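Local coordinates for NAD nucleotidase (Haemophilus influenzae, PDB 3ZTV), which degrades NAD to adenosine and nicotinamide riboside in the periplasm, acting as both a pyrophosphatase and a 5'-nucleotidase, at residues E383-N397 / F552-N566. Numbering follows the deposited sequence.
Sequences EGSIATRFIAETMYN and FMKKHPHFEAYTSSN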
ATOM      1  N   GLU A 383      -5.242  40.085 -30.996  1.00 15.95           N
ATOM      2  CA  GLU A 383      -4.925  38.949 -30.127  1.00 17.02           C
ATOM      3  C   GLU A 383      -5.367  39.168 -28.679  1.00 15.93           C
ATOM      4  O   GLU A 383      -5.409  38.222 -27.887  1.00 15.88           O
ATOM      5  CB  GLU A 383      -3.427  38.646 -30.165  1.00 17.94           C
ATOM      6  CG  GLU A 383      -2.917  38.187 -31.523  1.00 16.46           C
ATOM      7  CD  GLU A 383      -3.270  36.745 -31.830  1.00 20.90           C
ATOM      8  OE1 GLU A 383      -3.569  35.981 -30.887  1.00 19.98           O
ATOM      9  OE2 GLU A 383      -3.245  36.369 -33.023  1.00 26.10           O
ATOM     10  N   GLY A 384      -5.697  40.404 -28.331  1.00 14.86           N
ATOM     11  CA  GLY A 384      -6.072  40.721 -26.968  1.00 14.16           C
ATOM     12  C   GLY A 384      -4.883  40.619 -26.036  1.00 13.71           C
ATOM     13  O   GLY A 384      -3.775  41.036 -26.372  1.00 13.95           O
ATOM     14  N   SER A 385      -5.110  40.025 -24.869  1.00 14.70           N
ATOM     15  CA  SER A 385      -4.108  40.029 -23.814  1.00 12.94           C
ATOM     16  C   SER A 385      -3.105  38.879 -23.931  1.00 11.10           C
ATOM     17  O   SER A 385      -3.206  37.875 -23.217  1.00 12.59           O
ATOM     18  CB  SER A 385      -4.787  39.993 -22.442  1.00 12.79           C
ATOM     19  OG  SER A 385      -3.856  40.321 -21.428  1.00 12.06           O
ATOM     20  N   ILE A 386      -2.129  39.027 -24.820  1.00 11.60           N
ATOM     21  CA  ILE A 386      -1.078  38.027 -24.975  1.00 12.44           C
ATOM     22  C   ILE A 386      -0.310  37.860 -23.662  1.00 12.35           C
ATOM     23  O   ILE A 386       0.139  36.761 -23.327  1.00 11.28           O
ATOM     24  CB  ILE A 386      -0.102  38.385 -26.125  1.00 12.89           C
ATOM     25  CG1 ILE A 386      -0.856  38.455 -27.460  1.00 13.75           C
ATOM     26  CG2 ILE A 386       1.010  37.356 -26.216  1.00 13.36           C
ATOM     27  CD1 ILE A 386       0.007  38.889 -28.642  1.00 16.73           C
ATOM     28  N   ALA A 387      -0.178  38.947 -22.909  1.00 11.69           N
ATOM     29  CA  ALA A 387       0.480  38.884 -21.607  1.00 12.51           C
ATOM     30  C   ALA A 387      -0.223  37.904 -20.664  1.00 11.58           C
ATOM     31  O   ALA A 387       0.435  37.229 -19.875  1.00 11.31           O
ATOM     32  CB  ALA A 387       0.589  40.275 -20.979  1.00 11.64           C
ATOM     33  N   THR A 388      -1.546  37.808 -20.761  1.00  9.60           N
ATOM     34  CA  THR A 388      -2.290  36.844 -19.949  1.00 11.33           C
ATOM     35  C   THR A 388      -1.981  35.405 -20.366  1.00 10.24           C
ATOM     36  O   THR A 388      -1.829  34.523 -19.514  1.00  9.90           O
ATOM     37  CB  THR A 388      -3.804  37.108 -19.985  1.00  9.16           C
ATOM     38  OG1 THR A 388      -4.059  38.436 -19.513  1.00 11.07           O
ATOM     39  CG2 THR A 388      -4.539  36.114 -19.098  1.00 10.23           C
ATOM     40  N   ARG A 389      -1.881  35.158 -21.673  1.00 10.68           N
ATOM     41  CA  ARG A 389      -1.435  33.849 -22.154  1.00 10.29           C
ATOM     42  C   ARG A 389      -0.057  33.512 -21.577  1.00 10.01           C
ATOM     43  O   ARG A 389       0.181  32.389 -21.133  1.00 11.15           O
ATOM     44  CB  ARG A 389      -1.434  33.789 -23.690  1.00 11.78           C
ATOM     45  CG  ARG A 389      -1.054  32.435 -24.282  1.00 11.06           C
ATOM     46  CD  ARG A 389       0.415  32.379 -24.652  1.00 14.08           C
ATOM     47  NE  ARG A 389       0.837  31.056 -25.114  1.00 13.44           N
ATOM     48  CZ  ARG A 389       1.049  30.727 -26.386  1.00 15.19           C
ATOM     49  NH1 ARG A 389       0.868  31.616 -27.354  1.00 15.96           N
ATOM     50  NH2 ARG A 389       1.442  29.498 -26.689  1.00 16.13           N
ATOM     51  N   PHE A 390       0.845  34.488 -21.570  1.00 10.44           N
ATOM     52  CA  PHE A 390       2.158  34.312 -20.963  1.00 11.86           C
ATOM     53  C   PHE A 390       2.046  33.868 -19.497  1.00 10.81           C
ATOM     54  O   PHE A 390       2.689  32.903 -19.073  1.00 10.16           O
ATOM     55  CB  PHE A 390       2.937  35.624 -21.060  1.00 13.30           C
ATOM     56  CG  PHE A 390       4.385  35.505 -20.695  1.00 18.73           C
ATOM     57  CD1 PHE A 390       4.993  34.270 -20.593  1.00 21.23           C
ATOM     58  CD2 PHE A 390       5.146  36.642 -20.472  1.00 20.97           C
ATOM     59  CE1 PHE A 390       6.323  34.166 -20.259  1.00 23.39           C
ATOM     60  CE2 PHE A 390       6.480  36.545 -20.137  1.00 26.41           C
ATOM     61  CZ  PHE A 390       7.071  35.302 -20.032  1.00 25.43           C
ATOM     62  N   ILE A 391       1.240  34.582 -18.720  1.00 10.12           N
ATOM     63  CA  ILE A 391       1.072  34.223 -17.318  1.00  9.53           C
ATOM     64  C   ILE A 391       0.502  32.807 -17.194  1.00  9.06           C
ATOM     65  O   ILE A 391       0.946  32.021 -16.353  1.00 10.28           O
ATOM     66  CB  ILE A 391       0.210  35.250 -16.551  1.00  9.94           C
ATOM     67  CG1 ILE A 391       0.896  36.621 -16.560  1.00 12.24           C
ATOM     68  CG2 ILE A 391      -0.026  34.776 -15.124  1.00 10.59           C
ATOM     69  CD1 ILE A 391       2.306  36.586 -16.064  1.00 13.24           C
ATOM     70  N   ALA A 392      -0.469  32.469 -18.040  1.00  8.74           N
ATOM     71  CA  ALA A 392      -1.005  31.107 -18.039  1.00 10.28           C
ATOM     72  C   ALA A 392       0.090  30.076 -18.322  1.00 10.23           C
ATOM     73  O   ALA A 392       0.109  29.004 -17.713  1.00  9.36           O
ATOM     74  CB  ALA A 392      -2.159  30.967 -19.029  1.00  9.67           C
ATOM     75  N   GLU A 393       1.008  30.404 -19.224  1.00 10.35           N
ATOM     76  CA  GLU A 393       2.135  29.507 -19.510  1.00 10.49           C
ATOM     77  C   GLU A 393       3.058  29.315 -18.297  1.00 10.38           C
ATOM     78  O   GLU A 393       3.586  28.225 -18.087  1.00 11.04           O
ATOM     79  CB  GLU A 393       2.943  29.981 -20.728  1.00 11.87           C
ATOM     80  CG  GLU A 393       2.155  30.036 -22.038  1.00 12.13           C
ATOM     81  CD  GLU A 393       1.969  28.678 -22.706  1.00 13.81           C
ATOM     82  OE1 GLU A 393       2.524  27.665 -22.224  1.00 12.79           O
ATOM     83  OE2 GLU A 393       1.250  28.633 -23.728  1.00 12.85           O
ATOM     84  N   THR A 394       3.257  30.367 -17.502  1.00 11.32           N
ATOM     85  CA  THR A 394       4.094  30.233 -16.308  1.00 10.78           C
ATOM     86  C   THR A 394       3.437  29.287 -15.299  1.00 10.07           C
ATOM     87  O   THR A 394       4.116  28.540 -14.600  1.00 10.93           O
ATOM     88  CB  THR A 394       4.419  31.602 -15.644  1.00 10.89           C
ATOM     89  OG1 THR A 394       3.261  32.126 -14.990  1.00 11.09           O
ATOM     90  CG2 THR A 394       4.936  32.616 -16.681  1.00 10.56           C
ATOM     91  N   MET A 395       2.112  29.306 -15.247  1.00  9.19           N
ATOM     92  CA  MET A 395       1.362  28.410 -14.377  1.00  9.74           C
ATOM     93  C   MET A 395       1.412  26.967 -14.893  1.00 10.75           C
ATOM     94  O   MET A 395       1.562  26.017 -14.124  1.00 10.80           O
ATOM     95  CB  MET A 395      -0.086  28.887 -14.289  1.00 10.51           C
ATOM     96  CG  MET A 395      -0.224  30.286 -13.697  1.00 11.20           C
ATOM     97  SD  MET A 395      -1.729  31.166 -14.157  1.00 11.30           S
ATOM     98  CE  MET A 395      -2.918  30.246 -13.199  1.00 11.28           C
ATOM     99  N   TYR A 396       1.273  26.816 -16.204  1.00 10.87           N
ATOM    100  CA  TYR A 396       1.281  25.503 -16.842  1.00 11.15           C
ATOM    101  C   TYR A 396       2.610  24.796 -16.599  1.00 13.05           C
ATOM    102  O   TYR A 396       2.661  23.577 -16.427  1.00 13.32           O
ATOM    103  CB  TYR A 396       1.017  25.688 -18.335  1.00 12.46           C
ATOM    104  CG  TYR A 396       1.011  24.431 -19.175  1.00 12.60           C
ATOM    105  CD1 TYR A 396      -0.144  23.671 -19.326  1.00 12.64           C
ATOM    106  CD2 TYR A 396       2.151  24.028 -19.850  1.00 17.04           C
ATOM    107  CE1 TYR A 396      -0.153  22.529 -20.118  1.00 13.32           C
ATOM    108  CE2 TYR A 396       2.152  22.899 -20.642  1.00 18.64           C
ATOM    109  CZ  TYR A 396       0.997  22.159 -20.774  1.00 15.52           C
ATOM    110  OH  TYR A 396       1.013  21.031 -21.566  1.00 17.74           O
ATOM    111  N   ASN A 397       3.684  25.573 -16.553  1.00 12.57           N
ATOM    112  CA  ASN A 397       5.027  25.046 -16.349  1.00 14.85           C
ATOM    113  C   ASN A 397       5.295  24.480 -14.949  1.00 14.93           C
ATOM    114  O   ASN A 397       6.247  23.731 -14.759  1.00 17.27           O
ATOM    115  CB  ASN A 397       6.051  26.137 -16.673  1.00 15.80           C
ATOM    116  CG  ASN A 397       7.477  25.707 -16.396  1.00 22.27           C
ATOM    117  OD1 ASN A 397       8.047  24.901 -17.131  1.00 22.00           O
ATOM    118  ND2 ASN A 397       8.071  26.262 -15.341  1.00 22.37           N
ATOM    119  N   PHE A 552       9.737  30.394 -14.823  1.00 11.71           N
ATOM    120  CA  PHE A 552       9.586  30.388 -16.273  1.00 12.88           C
ATOM    121  C   PHE A 552      10.761  31.091 -16.949  1.00 15.29           C
ATOM    122  O   PHE A 552      11.320  30.584 -17.922  1.00 15.94           O
ATOM    123  CB  PHE A 552       8.250  31.018 -16.676  1.00 15.01           C
ATOM    124  CG  PHE A 552       7.966  30.954 -18.152  1.00 14.93           C
ATOM    125  CD1 PHE A 552       8.417  31.953 -18.995  1.00 16.76           C
ATOM    126  CD2 PHE A 552       7.242  29.903 -18.691  1.00 15.81           C
ATOM    127  CE1 PHE A 552       8.165  31.905 -20.353  1.00 19.50           C
ATOM    128  CE2 PHE A 552       6.978  29.851 -20.049  1.00 17.04           C
ATOM    129  CZ  PHE A 552       7.442  30.856 -20.879  1.00 20.60           C
ATOM    130  N   MET A 553      11.146  32.252 -16.431  1.00 13.31           N
ATOM    131  CA  MET A 553      12.278  32.965 -17.008  1.00 13.58           C
ATOM    132  C   MET A 553      13.590  32.208 -16.812  1.00 15.09           C
ATOM    133  O   MET A 553      14.473  32.262 -17.663  1.00 15.07           O
ATOM    134  CB  MET A 553      12.380  34.388 -16.450  1.00 12.93           C
ATOM    135  CG  MET A 553      11.194  35.289 -16.785  1.00 14.29           C
ATOM    136  SD  MET A 553      10.861  35.435 -18.556  1.00 16.73           S
ATOM    137  CE  MET A 553      12.472  35.875 -19.206  1.00 16.55           C
ATOM    138  N   LYS A 554      13.728  31.505 -15.695  1.00 13.92           N
ATOM    139  CA  LYS A 554      14.923  30.692 -15.486  1.00 15.30           C
ATOM    140  C   LYS A 554      15.017  29.584 -16.531  1.00 17.49           C
ATOM    141  O   LYS A 554      16.112  29.192 -16.933  1.00 18.05           O
ATOM    142  CB  LYS A 554      14.937  30.078 -14.087  1.00 15.94           C
ATOM    143  CG  LYS A 554      15.216  31.065 -12.964  1.00 18.49           C
ATOM    144  CD  LYS A 554      15.322  30.335 -11.631  1.00 20.61           C
ATOM    145  CE  LYS A 554      15.627  31.289 -10.488  1.00 20.62           C
ATOM    146  NZ  LYS A 554      17.038  31.753 -10.496  1.00 24.76           N
ATOM    147  N   LYS A 555      13.864  29.089 -16.967  1.00 15.00           N
ATOM    148  CA  LYS A 555      13.812  28.031 -17.973  1.00 17.88           C
ATOM    149  C   LYS A 555      14.020  28.609 -19.367  1.00 20.68           C
ATOM    150  O   LYS A 555      14.598  27.958 -20.243  1.00 21.40           O
ATOM    151  CB  LYS A 555      12.472  27.295 -17.905  1.00 18.36           C
ATOM    152  CG  LYS A 555      12.399  26.051 -18.781  1.00 24.71           C
ATOM    153  CD  LYS A 555      11.032  25.380 -18.705  1.00 26.94           C
ATOM    154  CE  LYS A 555       9.964  26.229 -19.375  1.00 27.21           C
ATOM    155  NZ  LYS A 555       8.725  25.467 -19.733  1.00 29.72           N
ATOM    156  N   HIS A 556      13.540  29.836 -19.564  1.00 18.04           N
ATOM    157  CA  HIS A 556      13.677  30.540 -20.833  1.00 18.55           C
ATOM    158  C   HIS A 556      14.440  31.842 -20.640  1.00 17.72           C
ATOM    159  O   HIS A 556      13.858  32.921 -20.772  1.00 17.63           O
ATOM    160  CB  HIS A 556      12.301  30.885 -21.404  1.00 18.09           C
ATOM    161  CG  HIS A 556      11.448  29.695 -21.714  1.00 22.34           C
ATOM    162  ND1 HIS A 556      10.373  29.329 -20.934  1.00 22.10           N
ATOM    163  CD2 HIS A 556      11.497  28.805 -22.732  1.00 24.38           C
ATOM    164  CE1 HIS A 556       9.797  28.261 -21.458  1.00 25.52           C
ATOM    165  NE2 HIS A 556      10.464  27.919 -22.545  1.00 27.08           N
ATOM    166  N   PRO A 557      15.746  31.755 -20.336  1.00 16.55           N
ATOM    167  CA  PRO A 557      16.512  32.970 -20.031  1.00 16.39           C
ATOM    168  C   PRO A 557      16.683  33.880 -21.243  1.00 19.52           C
ATOM    169  O   PRO A 557      17.037  35.048 -21.086  1.00 18.89           O
ATOM    170  CB  PRO A 557      17.866  32.429 -19.561  1.00 20.23           C
ATOM    171  CG  PRO A 557      17.962  31.067 -20.170  1.00 18.99           C
ATOM    172  CD  PRO A 557      16.560  30.536 -20.199  1.00 17.50           C
ATOM    173  N   HIS A 558      16.438  33.348 -22.435  1.00 18.38           N
ATOM    174  CA  HIS A 558      16.419  34.169 -23.642  1.00 19.84           C
ATOM    175  C   HIS A 558      15.136  33.904 -24.424  1.00 20.97           C
ATOM    176  O   HIS A 558      15.144  33.276 -25.483  1.00 23.49           O
ATOM    177  CB  HIS A 558      17.679  33.944 -24.482  1.00 22.31           C
ATOM    178  CG  HIS A 558      18.925  34.469 -23.837  1.00 22.56           C
ATOM    179  ND1 HIS A 558      19.331  35.780 -23.963  1.00 25.65           N
ATOM    180  CD2 HIS A 558      19.839  33.867 -23.039  1.00 24.92           C
ATOM    181  CE1 HIS A 558      20.450  35.960 -23.282  1.00 25.69           C
ATOM    182  NE2 HIS A 558      20.779  34.816 -22.712  1.00 26.65           N
ATOM    183  N   PHE A 559      14.036  34.406 -23.873  1.00 17.51           N
ATOM    184  CA  PHE A 559      12.689  34.111 -24.338  1.00 17.62           C
ATOM    185  C   PHE A 559      12.233  35.046 -25.452  1.00 16.21           C
ATOM    186  O   PHE A 559      12.281  36.267 -25.313  1.00 16.96           O
ATOM    187  CB  PHE A 559      11.723  34.201 -23.152  1.00 15.91           C
ATOM    188  CG  PHE A 559      10.286  33.959 -23.510  1.00 17.15           C
ATOM    189  CD1 PHE A 559       9.839  32.686 -23.828  1.00 17.77           C
ATOM    190  CD2 PHE A 559       9.373  35.001 -23.502  1.00 16.61           C
ATOM    191  CE1 PHE A 559       8.515  32.462 -24.151  1.00 17.39           C
ATOM    192  CE2 PHE A 559       8.045  34.783 -23.820  1.00 16.83           C
ATOM    193  CZ  PHE A 559       7.616  33.512 -24.144  1.00 16.71           C
ATOM    194  N   GLU A 560      11.789  34.457 -26.557  1.00 19.28           N
ATOM    195  CA  GLU A 560      11.197  35.211 -27.654  1.00 17.53           C
ATOM    196  C   GLU A 560       9.706  35.367 -27.376  1.00 16.10           C
ATOM    197  O   GLU A 560       9.004  34.383 -27.153  1.00 17.42           O
ATOM    198  CB  GLU A 560      11.412  34.471 -28.976  1.00 19.47           C
ATOM    199  CG  GLU A 560      10.808  35.167 -30.182  1.00 22.37           C
ATOM    200  CD  GLU A 560      11.579  36.406 -30.582  1.00 23.32           C
ATOM    201  OE1 GLU A 560      12.803  36.455 -30.333  1.00 24.71           O
ATOM    202  OE2 GLU A 560      10.962  37.339 -31.137  1.00 25.06           O
ATOM    203  N   ALA A 561       9.229  36.606 -27.381  1.00 16.93           N
ATOM    204  CA  ALA A 561       7.851  36.906 -26.997  1.00 17.51           C
ATOM    205  C   ALA A 561       6.813  36.153 -27.826  1.00 16.15           C
ATOM    206  O   ALA A 561       6.976  35.985 -29.035  1.00 17.75           O
ATOM    207  CB  ALA A 561       7.597  38.402 -27.077  1.00 17.30           C
ATOM    208  N   TYR A 562       5.745  35.706 -27.166  1.00 15.61           N
ATOM    209  CA  TYR A 562       4.593  35.136 -27.857  1.00 15.83           C
ATOM    210  C   TYR A 562       3.962  36.199 -28.744  1.00 13.90           C
ATOM    211  O   TYR A 562       3.985  37.383 -28.413  1.00 16.23           O
ATOM    212  CB  TYR A 562       3.542  34.651 -26.854  1.00 15.44           C
ATOM    213  CG  TYR A 562       3.960  33.467 -26.013  1.00 15.60           C
ATOM    214  CD1 TYR A 562       4.291  32.255 -26.601  1.00 16.75           C
ATOM    215  CD2 TYR A 562       3.996  33.553 -24.627  1.00 16.26           C
ATOM    216  CE1 TYR A 562       4.666  31.166 -25.831  1.00 17.75           C
ATOM    217  CE2 TYR A 562       4.364  32.468 -23.850  1.00 16.24           C
ATOM    218  CZ  TYR A 562       4.700  31.279 -24.457  1.00 16.68           C
ATOM    219  OH  TYR A 562       5.072  30.190 -23.696  1.00 16.31           O
ATOM    220  N   THR A 563       3.387  35.769 -29.864  1.00 17.01           N
ATOM    221  CA  THR A 563       2.682  36.681 -30.755  1.00 16.64           C
ATOM    222  C   THR A 563       1.201  36.327 -30.861  1.00 18.01           C
ATOM    223  O   THR A 563       0.458  36.948 -31.624  1.00 19.65           O
ATOM    224  CB  THR A 563       3.299  36.686 -32.162  1.00 19.64           C
ATOM    225  OG1 THR A 563       3.310  35.349 -32.677  1.00 21.08           O
ATOM    226  CG2 THR A 563       4.721  37.228 -32.115  1.00 21.77           C
ATOM    227  N   SER A 564       0.775  35.327 -30.096  1.00 18.32           N
ATOM    228  CA  SER A 564      -0.631  34.947 -30.073  1.00 17.54           C
ATOM    229  C   SER A 564      -1.079  34.595 -28.656  1.00 14.59           C
ATOM    230  O   SER A 564      -0.261  34.237 -27.806  1.00 14.53           O
ATOM    231  CB  SER A 564      -0.892  33.784 -31.027  1.00 20.07           C
ATOM    232  OG  SER A 564      -0.142  32.649 -30.650  1.00 21.42           O
ATOM    233  N   SER A 565      -2.380  34.697 -28.413  1.00 12.54           N
ATOM    234  CA  SER A 565      -2.916  34.579 -27.064  1.00 11.28           C
ATOM    235  C   SER A 565      -3.693  33.288 -26.805  1.00 12.66           C
ATOM    236  O   SER A 565      -4.311  33.150 -25.749  1.00 12.03           O
ATOM    237  CB  SER A 565      -3.846  35.753 -26.794  1.00 13.75           C
ATOM    238  OG  SER A 565      -4.982  35.663 -27.640  1.00 13.80           O
ATOM    239  N   ASN A 566      -3.682  32.355 -27.758  1.00 12.05           N
ATOM    240  CA  ASN A 566      -4.477  31.121 -27.654  1.00 11.43           C
ATOM    241  C   ASN A 566      -5.990  31.379 -27.655  1.00  9.90           C
ATOM    242  O   ASN A 566      -6.780  30.525 -27.240  1.00 11.49           O
ATOM    243  CB  ASN A 566      -4.089  30.283 -26.421  1.00 11.69           C
ATOM    244  CG  ASN A 566      -2.832  29.450 -26.636  1.00 12.88           C
ATOM    245  OD1 ASN A 566      -2.224  28.959 -25.673  1.00 14.46           O
ATOM    246  ND2 ASN A 566      -2.435  29.276 -27.895  1.00 12.74           N
TER
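R389 of helix 386-396 lays its guanidinium flat on the Y562 ring, a cation-pi stack with the planes 8° apart and R389 CZ 3.8 Å from the ring centroid of Y562. This helix of the 5'-nucleotidase C-terminal domain is covered by the chain leaving helix 545-555, which passes through edge strand 558-560 and runs back along helix 386-396. With chi1 at -177° R389 CG extends away from the backbone N, and a bend at chi2 lays CD over the same tyrosine face as a CH-pi contact. Two partners in the guanidinium plane, E393 and S564 O, hold its rotation: NE and NH2 grip E393 side-on, both reaching its OE2 (R389 NE to E393 OE2 2.8 Å), while NH1 donates to S564 O at 2.9 Å, from above that carbonyl plane.

F559 CZ lies over the opposite face of the Y562 ring, toward its rim, and the Y562 edge meets F390 CD1. F390, F552, F559 and Y562 thus form an aromatic cluster. F390 points its edge toward the F552 face in an offset edge-to-face pair (planes at 71°) but lies nearly parallel to F559, slid so far that the rings barely overlap; M553 SD sits at the F390 edge, 4.1 Å from F390 CZ. F549 and I361 extend this packing. T394 CG2 touches F552 CB.

Polar bonds secure both ends. N397 OD1 accepts from K555 NZ at 2.7 Å. In the first helical turn, I386 CG2 packs on Y562 CB, and just ahead of it E383 OE1 accepts from S565 N at 3.0 Å, on its anti side. S565 OG donates to a lone pair of E383 O, in the carbonyl plane, at 2.6 Å.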